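Local coordinates for protein endoglucanase (Clostridium thermocellum, PDB 2C26) that is the C-terminal part of a larger, probably cellulose-degrading enzyme, in which a calcium-binding PKD domain precedes a beta-sandwich module that probably binds carbohydrate, at residues 24-29 against 62-67; 185-190 against 227-232; 5-10 against 36-41; 175-180 against 241-246. All coordinates share one frame; numbering follows the deposited sequence.

Interaction 1: residues 24-29 against 62-67. With EDO (1,2-ethanediol), chain I; EDO (1,2-ethanediol), chain L.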
loop_
_atom_site.group_PDB
_atom_site.type_symbol
_atom_site.label_atom_id
_atom_site.label_comp_id
_atom_site.label_asym_id
_atom_site.label_seq_id
_atom_site.Cartn_x
_atom_site.Cartn_y
_atom_site.Cartn_z
ATOM N N ASP A 24 8.956 3.556 24.367
ATOM C CA ASP A 24 9.933 3.324 25.448
ATOM C C ASP A 24 11.143 2.462 25.076
ATOM O O ASP A 24 11.834 1.970 25.958
ATOM C CB ASP A 24 9.251 2.757 26.708
ATOM C CG ASP A 24 8.141 3.654 27.227
ATOM O OD1 ASP A 24 8.273 4.895 27.151
ATOM O OD2 ASP A 24 7.128 3.118 27.721
ATOM N N GLU A 25 11.393 2.268 23.784
ATOM C CA GLU A 25 12.593 1.556 23.341
ATOM C C GLU A 25 13.697 2.560 23.017
ATOM O O GLU A 25 13.430 3.578 22.382
ATOM C CB GLU A 25 12.298 0.670 22.122
ATOM C CG GLU A 25 13.490 -0.174 21.679
ATOM C CD GLU A 25 13.218 -1.024 20.455
ATOM O OE1 GLU A 25 12.242 -0.754 19.726
ATOM O OE2 GLU A 25 13.990 -1.981 20.218
ATOM N N ASN A 26 14.923 2.280 23.464
ATOM C CA ASN A 26 16.084 3.126 23.133
ATOM C C ASN A 26 16.304 3.181 21.629
ATOM O O ASN A 26 16.354 2.149 20.975
ATOM C CB ASN A 26 17.375 2.588 23.762
ATOM C CG ASN A 26 17.537 2.957 25.241
ATOM O OD1 ASN A 26 16.896 3.856 25.759
ATOM N ND2 ASN A 26 18.429 2.262 25.904
ATOM N N VAL A 27 16.444 4.388 21.099
ATOM C CA VAL A 27 16.853 4.610 19.711
ATOM C C VAL A 27 18.185 5.327 19.755
ATOM O O VAL A 27 18.329 6.338 20.450
ATOM C CB VAL A 27 15.851 5.508 18.941
ATOM C CG1 VAL A 27 16.298 5.693 17.493
ATOM C CG2 VAL A 27 14.438 4.933 19.003
ATOM N N VAL A 28 19.159 4.812 19.016
ATOM C CA VAL A 28 20.457 5.445 18.944
ATOM C C VAL A 28 20.548 6.200 17.620
ATOM O O VAL A 28 20.478 5.600 16.546
ATOM C CB VAL A 28 21.619 4.422 19.131
ATOM C CG1 VAL A 28 22.987 5.073 18.883
ATOM C CG2 VAL A 28 21.576 3.821 20.539
ATOM N N PHE A 29 20.675 7.526 17.717
ATOM C CA PHE A 29 20.895 8.371 16.538
ATOM C C PHE A 29 22.395 8.574 16.357
ATOM O O PHE A 29 23.119 8.860 17.316
ATOM C CB PHE A 29 20.177 9.717 16.685
ATOM C CG PHE A 29 18.685 9.593 16.820
ATOM C CD1 PHE A 29 18.088 9.446 18.083
ATOM C CD2 PHE A 29 17.866 9.607 15.686
ATOM C CE1 PHE A 29 16.693 9.326 18.213
ATOM C CE2 PHE A 29 16.469 9.486 15.802
ATOM C CZ PHE A 29 15.887 9.343 17.071
ATOM N N THR A 62 21.113 8.863 22.465
ATOM C CA THR A 62 20.016 7.913 22.567
ATOM C C THR A 62 18.764 8.609 23.068
ATOM O O THR A 62 18.828 9.601 23.807
ATOM C CB THR A 62 20.394 6.576 23.329
ATOM O OG1 THR A 62 19.310 6.135 24.154
ATOM C CG2 THR A 62 21.595 6.742 24.152
ATOM N N TYR A 63 17.623 8.129 22.595
ATOM C CA TYR A 63 16.361 8.744 22.952
ATOM C C TYR A 63 15.240 7.716 22.984
ATOM O O TYR A 63 15.358 6.654 22.388
ATOM C CB TYR A 63 16.049 9.928 22.014
ATOM C CG TYR A 63 15.008 10.864 22.570
ATOM C CD1 TYR A 63 15.308 11.725 23.634
ATOM C CD2 TYR A 63 13.717 10.893 22.033
ATOM C CE1 TYR A 63 14.337 12.596 24.157
ATOM C CE2 TYR A 63 12.744 11.747 22.547
ATOM C CZ TYR A 63 13.061 12.596 23.605
ATOM O OH TYR A 63 12.086 13.433 24.107
ATOM N N LYS A 64 14.182 8.032 23.728
ATOM C CA LYS A 64 13.002 7.171 23.886
ATOM C C LYS A 64 11.734 7.991 23.715
ATOM O O LYS A 64 11.629 9.101 24.251
ATOM C CB LYS A 64 12.963 6.581 25.300
ATOM C CG LYS A 64 13.661 5.290 25.441
ATOM C CD LYS A 64 13.707 4.849 26.888
ATOM C CE LYS A 64 14.965 5.337 27.524
ATOM N NZ LYS A 64 15.510 4.217 28.309
ATOM N N TYR A 65 10.764 7.417 23.011
ATOM C CA TYR A 65 9.450 8.030 22.831
ATOM C C TYR A 65 8.400 7.222 23.583
ATOM O O TYR A 65 8.267 6.020 23.367
ATOM C CB TYR A 65 9.090 8.066 21.352
ATOM C CG TYR A 65 9.993 8.918 20.500
ATOM C CD1 TYR A 65 9.732 10.282 20.326
ATOM C CD2 TYR A 65 11.094 8.356 19.836
ATOM C CE1 TYR A 65 10.541 11.071 19.541
ATOM C CE2 TYR A 65 11.911 9.141 19.022
ATOM C CZ TYR A 65 11.630 10.494 18.882
ATOM O OH TYR A 65 12.425 11.279 18.085
ATOM N N LYS A 66 7.662 7.868 24.475
ATOM C CA LYS A 66 6.640 7.156 25.243
ATOM C C LYS A 66 5.328 6.984 24.483
ATOM O O LYS A 66 4.573 6.067 24.777
ATOM C CB LYS A 66 6.400 7.799 26.616
ATOM C CG LYS A 66 5.881 9.231 26.620
ATOM C CD LYS A 66 6.009 9.820 28.046
ATOM C CE LYS A 66 4.946 10.882 28.313
ATOM N NZ LYS A 66 5.074 12.128 27.481
ATOM N N ASN A 67 5.073 7.855 23.507
ATOM C CA ASN A 67 3.851 7.812 22.703
ATOM C C ASN A 67 4.134 7.335 21.280
ATOM O O ASN A 67 5.175 7.676 20.717
ATOM C CB ASN A 67 3.181 9.193 22.662
ATOM C CG ASN A 67 2.760 9.681 24.037
ATOM O OD1 ASN A 67 3.045 10.822 24.429
ATOM N ND2 ASN A 67 2.102 8.816 24.787
HETATM C C1 EDO I . 8.940 11.760 25.884
HETATM O O1 EDO I . 9.082 10.372 25.555
HETATM C C2 EDO I . 7.827 12.369 25.041
HETATM O O2 EDO I . 8.149 12.088 23.680
HETATM C C1 EDO L . 10.908 8.425 27.754
HETATM O O1 EDO L . 10.129 9.595 27.952
HETATM C C2 EDO L . 10.015 7.240 27.433
HETATM O O2 EDO L . 10.140 6.273 28.480
HETATM O O HOH W 1 4.774 4.597 27.000
HETATM O O HOH W 2 11.059 4.841 21.535
#
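The ring of Phe29 meets Tyr63 at its edge: CE1 comes within 3.9 Å of Tyr63 CB, while Val27 CG1 lies over the rim of one of its faces. At the outer end of the ring, Phe29 CZ approaches the Tyr65 edge and lies 4.1 Å from Tyr65 OH, the two side chains crossing at about a right angle. Tyr63 CD2 sits over the rim of one Tyr65 face, and Tyr65 CE2 lies in turn at the edge of the Tyr63 ring. With CG beside the backbone N (chi1 -61° in Phe29, -64° in Tyr65), both rings lean into the same apolar layer, where large flat groups fill space well.

Beneath them the antiparallel strands are joined at Val27 and Tyr63, a hydrogen-bonded pair: Val27 N reaches Tyr63 O at 2.8 Å and Tyr63 N returns to Val27 O at 2.9 Å. Val28 and Thr62 pair on the opposite face. Where the strands part, water 2 bridges Glu25 O and Tyr65 N, and beyond it Asp24 N donates to Tyr65 O at 2.7 Å. Flexible polar chains suit the exposed border: Lys64 NZ makes a weak bond to Asn26 OD1, and water 1 ties Asp24 OD2 to Lys66 O. Of two ethanediols, probably from the crystallisation liquor, one donates to Asp24 OD1, while O1 of the other bridges Lys64 O and Lys66 N.

Strand 27-30 is the middle of a three-strand sheet of the PKD domain, between 15-17 and 60-63. Phe29 and Tyr65 pack on Val73 and Ile91 of the facing sheet; Tyr63 also stacks on Phe48 and bonds to Asp50, and Tyr65 stacks on Tyr71 and bonds to the Phe48 carbonyl.

Interaction 2: residues 185-190 against 227-232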
loop_
_atom_site.group_PDB
_atom_site.type_symbol
_atom_site.label_atom_id
_atom_site.label_comp_id
_atom_site.label_asym_id
_atom_site.label_seq_id
_atom_site.Cartn_x
_atom_site.Cartn_y
_atom_site.Cartn_z
ATOM N N ILE A 185 -16.055 -3.139 1.059
ATOM C CA ILE A 185 -16.905 -2.128 1.662
ATOM C C ILE A 185 -18.107 -1.931 0.741
ATOM O O ILE A 185 -17.961 -1.769 -0.465
ATOM C CB ILE A 185 -16.154 -0.808 1.994
ATOM C CG1 ILE A 185 -17.098 0.186 2.687
ATOM C CG2 ILE A 185 -15.522 -0.165 0.749
ATOM C CD1 ILE A 185 -17.073 0.122 4.192
ATOM N N MET A 186 -19.297 -2.006 1.322
ATOM C CA MET A 186 -20.537 -2.009 0.554
ATOM C C MET A 186 -21.552 -0.978 1.106
ATOM O O MET A 186 -22.404 -1.319 1.951
ATOM C CB MET A 186 -21.124 -3.434 0.496
ATOM C CG MET A 186 -22.448 -3.586 -0.288
ATOM S SD MET A 186 -22.950 -5.320 -0.409
ATOM C CE MET A 186 -23.265 -5.726 1.307
ATOM N N PRO A 187 -21.426 0.293 0.659
ATOM C CA PRO A 187 -22.449 1.329 0.850
ATOM C C PRO A 187 -23.738 0.934 0.133
ATOM O O PRO A 187 -23.701 0.262 -0.895
ATOM C CB PRO A 187 -21.856 2.563 0.160
ATOM C CG PRO A 187 -20.411 2.282 0.016
ATOM C CD PRO A 187 -20.253 0.813 -0.074
ATOM N N HIS A 188 -24.867 1.350 0.679
ATOM C CA HIS A 188 -26.158 0.992 0.126
ATOM C C HIS A 188 -27.142 2.052 0.614
ATOM O O HIS A 188 -26.909 2.683 1.655
ATOM C CB HIS A 188 -26.571 -0.430 0.576
ATOM C CG HIS A 188 -26.603 -0.611 2.066
ATOM N ND1 HIS A 188 -27.719 -0.329 2.826
ATOM C CD2 HIS A 188 -25.648 -1.014 2.938
ATOM C CE1 HIS A 188 -27.454 -0.558 4.099
ATOM N NE2 HIS A 188 -26.202 -0.969 4.196
ATOM N N THR A 189 -28.220 2.276 -0.124
ATOM C CA THR A 189 -29.283 3.129 0.387
ATOM C C THR A 189 -29.896 2.414 1.611
ATOM O O THR A 189 -29.790 1.187 1.730
ATOM C CB THR A 189 -30.371 3.412 -0.674
ATOM O OG1 THR A 189 -30.873 2.173 -1.174
ATOM C CG2 THR A 189 -29.827 4.265 -1.841
ATOM N N PRO A 190 -30.506 3.170 2.540
ATOM C CA PRO A 190 -31.199 2.525 3.673
ATOM C C PRO A 190 -32.180 1.408 3.260
ATOM O O PRO A 190 -32.284 0.391 3.945
ATOM C CB PRO A 190 -31.945 3.687 4.327
ATOM C CG PRO A 190 -31.112 4.908 3.989
ATOM C CD PRO A 190 -30.551 4.648 2.619
ATOM N N TRP A 227 -24.918 7.330 3.123
ATOM C CA TRP A 227 -25.326 5.927 2.968
ATOM C C TRP A 227 -24.685 5.017 4.022
ATOM O O TRP A 227 -23.473 5.117 4.276
ATOM C CB TRP A 227 -24.965 5.403 1.574
ATOM C CG TRP A 227 -25.798 5.939 0.446
ATOM C CD1 TRP A 227 -26.615 7.040 0.460
ATOM C CD2 TRP A 227 -25.868 5.407 -0.878
ATOM N NE1 TRP A 227 -27.190 7.222 -0.775
ATOM C CE2 TRP A 227 -26.751 6.230 -1.616
ATOM C CE3 TRP A 227 -25.273 4.312 -1.514
ATOM C CZ2 TRP A 227 -27.059 5.987 -2.958
ATOM C CZ3 TRP A 227 -25.588 4.070 -2.860
ATOM C CH2 TRP A 227 -26.465 4.905 -3.559
ATOM N N PRO A 228 -25.501 4.147 4.652
ATOM C CA PRO A 228 -25.002 3.129 5.568
ATOM C C PRO A 228 -24.073 2.169 4.821
ATOM O O PRO A 228 -24.183 2.027 3.610
ATOM C CB PRO A 228 -26.275 2.417 6.045
ATOM C CG PRO A 228 -27.319 2.780 5.044
ATOM C CD PRO A 228 -26.973 4.130 4.559
ATOM N N GLN A 229 -23.142 1.553 5.533
ATOM C CA GLN A 229 -22.114 0.742 4.891
ATOM C C GLN A 229 -21.974 -0.605 5.567
ATOM O O GLN A 229 -22.024 -0.693 6.791
ATOM C CB GLN A 229 -20.767 1.459 4.941
ATOM C CG GLN A 229 -20.728 2.848 4.306
ATOM C CD GLN A 229 -19.493 3.616 4.737
ATOM O OE1 GLN A 229 -18.740 3.162 5.609
ATOM N NE2 GLN A 229 -19.278 4.772 4.144
ATOM N N GLN A 230 -21.798 -1.649 4.768
ATOM C CA GLN A 230 -21.354 -2.916 5.276
ATOM C C GLN A 230 -19.884 -3.062 4.944
ATOM O O GLN A 230 -19.474 -2.856 3.801
ATOM C CB GLN A 230 -22.133 -4.071 4.662
ATOM C CG GLN A 230 -21.782 -5.425 5.268
ATOM C CD GLN A 230 -22.586 -6.537 4.650
ATOM O OE1 GLN A 230 -22.043 -7.416 3.975
ATOM N NE2 GLN A 230 -23.894 -6.497 4.849
ATOM N N MET A 231 -19.101 -3.406 5.959
ATOM C CA MET A 231 -17.686 -3.677 5.807
ATOM C C MET A 231 -17.461 -5.143 6.163
ATOM O O MET A 231 -18.042 -5.639 7.126
ATOM C CB MET A 231 -16.891 -2.770 6.747
ATOM C CG MET A 231 -15.374 -2.829 6.555
ATOM S SD MET A 231 -14.445 -1.973 7.862
ATOM C CE MET A 231 -14.501 -3.206 9.120
ATOM N N GLY A 232 -16.632 -5.845 5.399
ATOM C CA GLY A 232 -16.317 -7.225 5.755
ATOM C C GLY A 232 -15.247 -7.892 4.919
ATOM O O GLY A 232 -14.558 -7.237 4.131
#
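Strands 185-187 and 229-232 run antiparallel, their axes 169° apart and 4.4 Å at closest approach; they belong to strands 178-187 and 229-238, neighbours in one five-stranded antiparallel sheet of the C-terminal beta sandwich. Met186 and Gln230 form the hydrogen-bonded pair: Met186 N donates to Gln230 O, and Gln230 N to Met186 O at 2.9 Å. Pro187, which has no N-H, occupies a non-hydrogen-bonded position opposite Gln229. Past the strand end His188 N still reaches Pro228 O at 3.1 Å.

On one face Ile185 CD1 touches Met231 CB at 3.9 Å, facing the sandwich interior with Met166 and Phe168. On the other, Met186 and Gln230 lie side by side, the methyl Met186 CE against the Gln230 amide, whose OE1 and NE2 are taken by Tyr184 and Asp155. His188 turns its ring across Pro228, CG standing between its backbone N and carbonyl carbon (chi1 56°): Pro228 O lies over one ring face, and His188 CE1 meets Pro228 CG at 3.5 Å. Farther out, Thr189 CG2 makes a CH-pi contact with Trp227, 3.8 Å from the centroid of the six-membered ring and over its face.

The imidazole is fixed from several sides. ND1 donates to Thr189 O at 2.8 Å, close to the ring plane, so ND1 carries a proton, and Trp192 stacks on the ring. Beyond the strands one backbone bond and packing of proline, imidazole and indole take over from regular pairing.

Interaction 3: residues 5-10 against 36-41. With CA (calcium ion), chain B; EDO (1,2-ethanediol), chain H.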
loop_
_atom_site.group_PDB
_atom_site.type_symbol
_atom_site.label_atom_id
_atom_site.label_comp_id
_atom_site.label_asym_id
_atom_site.label_seq_id
_atom_site.Cartn_x
_atom_site.Cartn_y
_atom_site.Cartn_z
ATOM N N PRO A 5 32.996 35.213 0.537
ATOM C CA PRO A 5 32.741 34.041 1.384
ATOM C C PRO A 5 34.017 33.220 1.555
ATOM O O PRO A 5 34.977 33.451 0.813
ATOM C CB PRO A 5 31.698 33.260 0.589
ATOM C CG PRO A 5 31.070 34.270 -0.348
ATOM C CD PRO A 5 32.169 35.220 -0.684
ATOM N N GLU A 6 34.110 32.317 2.551
ATOM C CA GLU A 6 35.347 31.545 2.772
ATOM C C GLU A 6 35.216 30.297 3.655
ATOM O O GLU A 6 35.690 29.227 3.265
ATOM C CB GLU A 6 36.478 32.456 3.273
ATOM C CG GLU A 6 37.851 31.800 3.313
ATOM C CD GLU A 6 38.984 32.760 2.962
ATOM O OE1 GLU A 6 38.708 33.850 2.400
ATOM O OE2 GLU A 6 40.161 32.414 3.238
ATOM N N ASN A 7 34.618 30.423 4.860
ATOM C CA ASN A 7 34.363 29.223 5.661
ATOM C C ASN A 7 33.346 28.349 4.945
ATOM O O ASN A 7 32.337 28.836 4.432
ATOM C CB ASN A 7 33.864 29.552 7.076
ATOM C CG ASN A 7 33.502 28.296 7.894
ATOM O OD1 ASN A 7 34.180 27.269 7.823
ATOM N ND2 ASN A 7 32.442 28.395 8.700
ATOM N N GLN A 8 33.630 27.057 4.913
ATOM C CA GLN A 8 32.724 26.094 4.321
ATOM C C GLN A 8 31.833 25.523 5.411
ATOM O O GLN A 8 32.313 25.146 6.477
ATOM C CB GLN A 8 33.525 24.992 3.618
ATOM C CG GLN A 8 32.698 24.047 2.742
ATOM C CD GLN A 8 33.568 23.009 2.049
ATOM O OE1 GLN A 8 33.249 21.818 2.031
ATOM N NE2 GLN A 8 34.679 23.455 1.498
ATOM N N ALA A 9 30.532 25.469 5.146
ATOM C CA ALA A 9 29.577 24.900 6.097
ATOM C C ALA A 9 29.776 23.382 6.196
ATOM O O ALA A 9 30.233 22.751 5.235
ATOM C CB ALA A 9 28.135 25.258 5.699
ATOM N N PRO A 10 29.488 22.796 7.378
ATOM C CA PRO A 10 29.644 21.349 7.572
ATOM C C PRO A 10 28.626 20.466 6.830
ATOM O O PRO A 10 27.541 20.923 6.469
ATOM C CB PRO A 10 29.474 21.184 9.084
ATOM C CG PRO A 10 28.593 22.370 9.486
ATOM C CD PRO A 10 29.063 23.482 8.620
ATOM N N ASP A 36 32.957 18.517 9.161
ATOM C CA ASP A 36 33.327 19.825 8.653
ATOM C C ASP A 36 34.632 19.661 7.883
ATOM O O ASP A 36 35.646 19.275 8.461
ATOM C CB ASP A 36 33.484 20.839 9.787
ATOM C CG ASP A 36 33.652 22.247 9.267
ATOM O OD1 ASP A 36 32.990 22.579 8.266
ATOM O OD2 ASP A 36 34.438 23.036 9.833
ATOM N N GLU A 37 34.592 19.927 6.577
ATOM C CA GLU A 37 35.727 19.638 5.688
ATOM C C GLU A 37 36.968 20.502 5.943
ATOM O O GLU A 37 38.093 20.064 5.697
ATOM C CB GLU A 37 35.322 19.748 4.208
ATOM C CG GLU A 37 34.110 18.911 3.789
ATOM C CD GLU A 37 34.352 17.413 3.849
ATOM O OE1 GLU A 37 35.516 16.974 3.958
ATOM O OE2 GLU A 37 33.363 16.662 3.778
ATOM N N ASP A 38 36.754 21.728 6.412
ATOM C CA ASP A 38 37.839 22.694 6.601
ATOM C C ASP A 38 37.969 23.168 8.062
ATOM O O ASP A 38 38.559 24.219 8.325
ATOM C CB ASP A 38 37.618 23.898 5.678
ATOM C CG ASP A 38 36.388 24.691 6.055
ATOM O OD1 ASP A 38 35.554 24.157 6.805
ATOM O OD2 ASP A 38 36.255 25.850 5.628
ATOM N N GLY A 39 37.415 22.404 9.002
ATOM C CA GLY A 39 37.470 22.759 10.427
ATOM C C GLY A 39 37.007 21.590 11.269
ATOM O O GLY A 39 37.273 20.441 10.931
ATOM N N THR A 40 36.316 21.874 12.367
ATOM C CA THR A 40 35.778 20.815 13.221
ATOM C C THR A 40 34.320 21.076 13.562
ATOM O O THR A 40 33.844 22.210 13.457
ATOM C CB THR A 40 36.561 20.679 14.556
ATOM O OG1 THR A 40 36.513 21.920 15.273
ATOM C CG2 THR A 40 38.007 20.265 14.322
ATOM N N ILE A 41 33.616 20.030 13.988
ATOM C CA ILE A 41 32.241 20.194 14.470
ATOM C C ILE A 41 32.246 20.613 15.931
ATOM O O ILE A 41 32.883 19.963 16.766
ATOM C CB ILE A 41 31.379 18.927 14.261
ATOM C CG1 ILE A 41 31.272 18.607 12.762
ATOM C CG2 ILE A 41 29.971 19.089 14.923
ATOM C CD1 ILE A 41 30.626 17.290 12.451
HETATM CA CA CA B . 33.818 24.887 8.323
HETATM C C1 EDO H . 29.664 18.824 1.776
HETATM O O1 EDO H . 28.515 17.968 1.622
HETATM C C2 EDO H . 29.244 20.136 2.430
HETATM O O2 EDO H . 30.395 20.878 2.861
HETATM O O HOH W 3 37.135 26.865 3.438
HETATM O O HOH W 4 32.829 21.777 5.595
HETATM O O HOH W 5 35.206 26.012 10.158
#
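Metal coordination dominates this contact: Asn7 and Gln8 from one loop and Asp36 and Asp38 from the other grip a single calcium ion. Asn7 gives its side-chain OD1 at 2.5 Å from the calcium, and Gln8 its backbone O at 2.4 Å from the ion. Asp36 clasps the metal with both carboxylate oxygens, whereas Asp38 binds through OD1 alone, at 2.4 Å from the calcium. Water 5 and Asp79 OD2 bring the ligands to seven, all oxygens, as this hard ion prefers. Three carboxylates probably more than balance its charge.

The second oxygen of Asp38 has a different task. Gln8 N donates to Asp38 OD2 at 3.0 Å with an angle of 165° at the hydrogen, arriving on the syn side and tilted out of the carboxylate plane. This bond steadies a first-shell ligand from the backbone of another. In Asp38, CG stands between the backbone N and the carbonyl carbon (chi1 66°), which turns the carboxylate to the opposing loop.

Waters bridge the rest: water 3 donates to Glu6 O and Asp38 OD2, and water 4 joins Ala9 O, Asp36 OD1 and Glu37 N. Carbon-oxygen packing adds a little: Pro10 CB lies 3.9 Å from Asp36 OD1.

Asp36 to Gly39 form a type I beta turn, and Gly39, lacking a side chain, fits close to the Asp36 carboxylate. The whole is an all-oxygen calcium site of the PKD domain, tying together the segment before strand 15-17, the turn 36-39 and Asp79 at the end of strand 69-79.

Interaction 4: residues 175-180 against 241-246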
loop_
_atom_site.group_PDB
_atom_site.type_symbol
_atom_site.label_atom_id
_atom_site.label_comp_id
_atom_site.label_asym_id
_atom_site.label_seq_id
_atom_site.Cartn_x
_atom_site.Cartn_y
_atom_site.Cartn_z
ATOM N N GLY A 175 -3.685 -25.217 2.541
ATOM C CA GLY A 175 -4.542 -26.395 2.351
ATOM C C GLY A 175 -6.044 -26.183 2.495
ATOM O O GLY A 175 -6.787 -27.135 2.771
ATOM N N ALA A 176 -6.497 -24.943 2.306
ATOM C CA ALA A 176 -7.905 -24.593 2.493
ATOM C C ALA A 176 -8.668 -24.671 1.163
ATOM O O ALA A 176 -8.097 -24.362 0.110
ATOM C CB ALA A 176 -8.020 -23.202 3.103
ATOM N N PRO A 177 -9.955 -25.092 1.198
ATOM C CA PRO A 177 -10.740 -25.194 -0.039
ATOM C C PRO A 177 -11.200 -23.831 -0.575
ATOM O O PRO A 177 -12.379 -23.663 -0.915
ATOM C CB PRO A 177 -11.941 -26.035 0.389
ATOM C CG PRO A 177 -12.123 -25.700 1.828
ATOM C CD PRO A 177 -10.741 -25.505 2.378
ATOM N N ILE A 178 -10.275 -22.874 -0.667
ATOM C CA ILE A 178 -10.613 -21.526 -1.123
ATOM C C ILE A 178 -10.039 -21.136 -2.493
ATOM O O ILE A 178 -8.961 -21.594 -2.886
ATOM C CB ILE A 178 -10.349 -20.449 -0.035
ATOM C CG1 ILE A 178 -9.013 -20.665 0.656
ATOM C CG2 ILE A 178 -11.427 -20.536 1.021
ATOM C CD1 ILE A 178 -8.850 -19.862 1.949
ATOM N N ALA A 179 -10.793 -20.307 -3.218
ATOM C CA ALA A 179 -10.393 -19.835 -4.543
ATOM C C ALA A 179 -9.874 -18.404 -4.490
ATOM O O ALA A 179 -8.929 -18.043 -5.199
ATOM C CB ALA A 179 -11.557 -19.930 -5.517
ATOM N N ALA A 180 -10.510 -17.597 -3.649
ATOM C CA ALA A 180 -10.222 -16.173 -3.546
ATOM C C ALA A 180 -10.672 -15.631 -2.199
ATOM O O ALA A 180 -11.508 -16.221 -1.518
ATOM C CB ALA A 180 -10.909 -15.406 -4.674
ATOM N N GLY A 241 -14.649 -28.632 3.215
ATOM C CA GLY A 241 -13.544 -28.494 4.161
ATOM C C GLY A 241 -13.791 -27.511 5.285
ATOM O O GLY A 241 -14.714 -26.704 5.231
ATOM N N GLU A 242 -12.958 -27.587 6.314
ATOM C CA GLU A 242 -13.021 -26.655 7.429
ATOM C C GLU A 242 -11.682 -25.926 7.545
ATOM O O GLU A 242 -10.618 -26.553 7.580
ATOM C CB GLU A 242 -13.389 -27.378 8.735
ATOM C CG GLU A 242 -13.592 -26.446 9.939
ATOM C CD GLU A 242 -14.047 -27.171 11.203
ATOM O OE1 GLU A 242 -13.650 -28.337 11.415
ATOM O OE2 GLU A 242 -14.800 -26.571 12.000
ATOM N N PHE A 243 -11.748 -24.598 7.578
ATOM C CA PHE A 243 -10.561 -23.755 7.662
ATOM C C PHE A 243 -10.793 -22.582 8.605
ATOM O O PHE A 243 -11.936 -22.159 8.809
ATOM C CB PHE A 243 -10.107 -23.281 6.268
ATOM C CG PHE A 243 -11.144 -22.484 5.507
ATOM C CD1 PHE A 243 -12.178 -23.124 4.820
ATOM C CD2 PHE A 243 -11.062 -21.095 5.448
ATOM C CE1 PHE A 243 -13.131 -22.388 4.105
ATOM C CE2 PHE A 243 -12.011 -20.343 4.734
ATOM C CZ PHE A 243 -13.045 -20.990 4.063
ATOM N N THR A 244 -9.708 -22.067 9.175
ATOM C CA THR A 244 -9.778 -20.955 10.111
ATOM C C THR A 244 -8.946 -19.775 9.628
ATOM O O THR A 244 -7.756 -19.911 9.334
ATOM C CB THR A 244 -9.351 -21.374 11.541
ATOM O OG1 THR A 244 -10.254 -22.371 12.033
ATOM C CG2 THR A 244 -9.353 -20.179 12.497
ATOM N N ILE A 245 -9.599 -18.618 9.545
ATOM C CA ILE A 245 -8.959 -17.365 9.185
ATOM C C ILE A 245 -8.932 -16.474 10.424
ATOM O O ILE A 245 -9.896 -16.435 11.191
ATOM C CB ILE A 245 -9.721 -16.670 8.010
ATOM C CG1 ILE A 245 -9.451 -17.410 6.693
ATOM C CG2 ILE A 245 -9.340 -15.191 7.893
ATOM C CD1 ILE A 245 -10.536 -17.257 5.672
ATOM N N TYR A 246 -7.817 -15.784 10.631
ATOM C CA TYR A 246 -7.696 -14.826 11.720
ATOM C C TYR A 246 -7.691 -13.403 11.160
ATOM O O TYR A 246 -7.035 -13.114 10.160
ATOM C CB TYR A 246 -6.436 -15.087 12.546
ATOM C CG TYR A 246 -6.452 -16.394 13.302
ATOM C CD1 TYR A 246 -6.057 -17.579 12.687
ATOM C CD2 TYR A 246 -6.857 -16.447 14.638
ATOM C CE1 TYR A 246 -6.072 -18.782 13.375
ATOM C CE2 TYR A 246 -6.871 -17.640 15.329
ATOM C CZ TYR A 246 -6.477 -18.802 14.689
ATOM O OH TYR A 246 -6.491 -19.995 15.366
HETATM O O HOH W 6 -8.873 -26.859 5.378
#
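Ala176 sets its methyl against the root of the Phe243 side chain, CB to CB at 3.8 Å; so small a residue lets the backbone run close by. Just ahead of it, Gly175 adopts positive phi, a conformation glycine takes easily, and its carbonyl is linked through water 6 to Glu242 O, weakly on the Gly175 side.

Pro177 comes next, with its ring obliquely across Phe243. Its CD lies 3.7 Å from Phe243 CD1, and its CG 3.9 Å from Gly241 CA, a close approach that the missing side chain of Gly241 permits. Pro177 is also the centre of an inverse gamma turn, in which Ile178 N makes a weak bond to Ala176 O; the fixed phi of proline suits such a tight bend.

Ile178 then delivers its CG2 branch to the far end of the aromatic ring, 3.5 Å from Phe243 CZ. That branch lies beside the backbone N, while CG1 stands between N and the carbonyl carbon (chi1 44°). Phe243 itself has CG in the same kind of position (chi1 59°), which lays its ring along the row Ala176, Pro177, Ile178, with Ile245 CD1 in plane at the ring edge. At Ala179 the chain turns a corner and leaves the contact.

Strand 178-187 belongs to one five-stranded sheet of the C-terminal sandwich and strand 241-251 to the other, so the contact packs sheet against sheet; Val235 touches Ile178, and Val142 adjoins Phe243. Its chemistry is almost wholly apolar: the segments probably hold together mainly through shape fit and the hydrophobic effect, with one water bridge at the margin.

How the interactions relate
The contacts fall in two domains. Interactions 3 and 1 come first in the chain, both in the N-terminal PKD domain; their segments alternate, and their centres are about 31 Å apart. Interactions 2 and 4 lie in the C-terminal beta sandwich, on the opposite side of the chain's centre, about 26 Å apart between centres. Both use strand 178-187, and interaction 2 is nested in the loop that interaction 4 closes: interaction 2 pairs strands within one sheet, interaction 4 packs that sheet against the other. Centres of interactions 3 and 4 stand about 64 Å apart, reflecting an elongated chain in which the sampled contacts lie within one domain or the other, none between them.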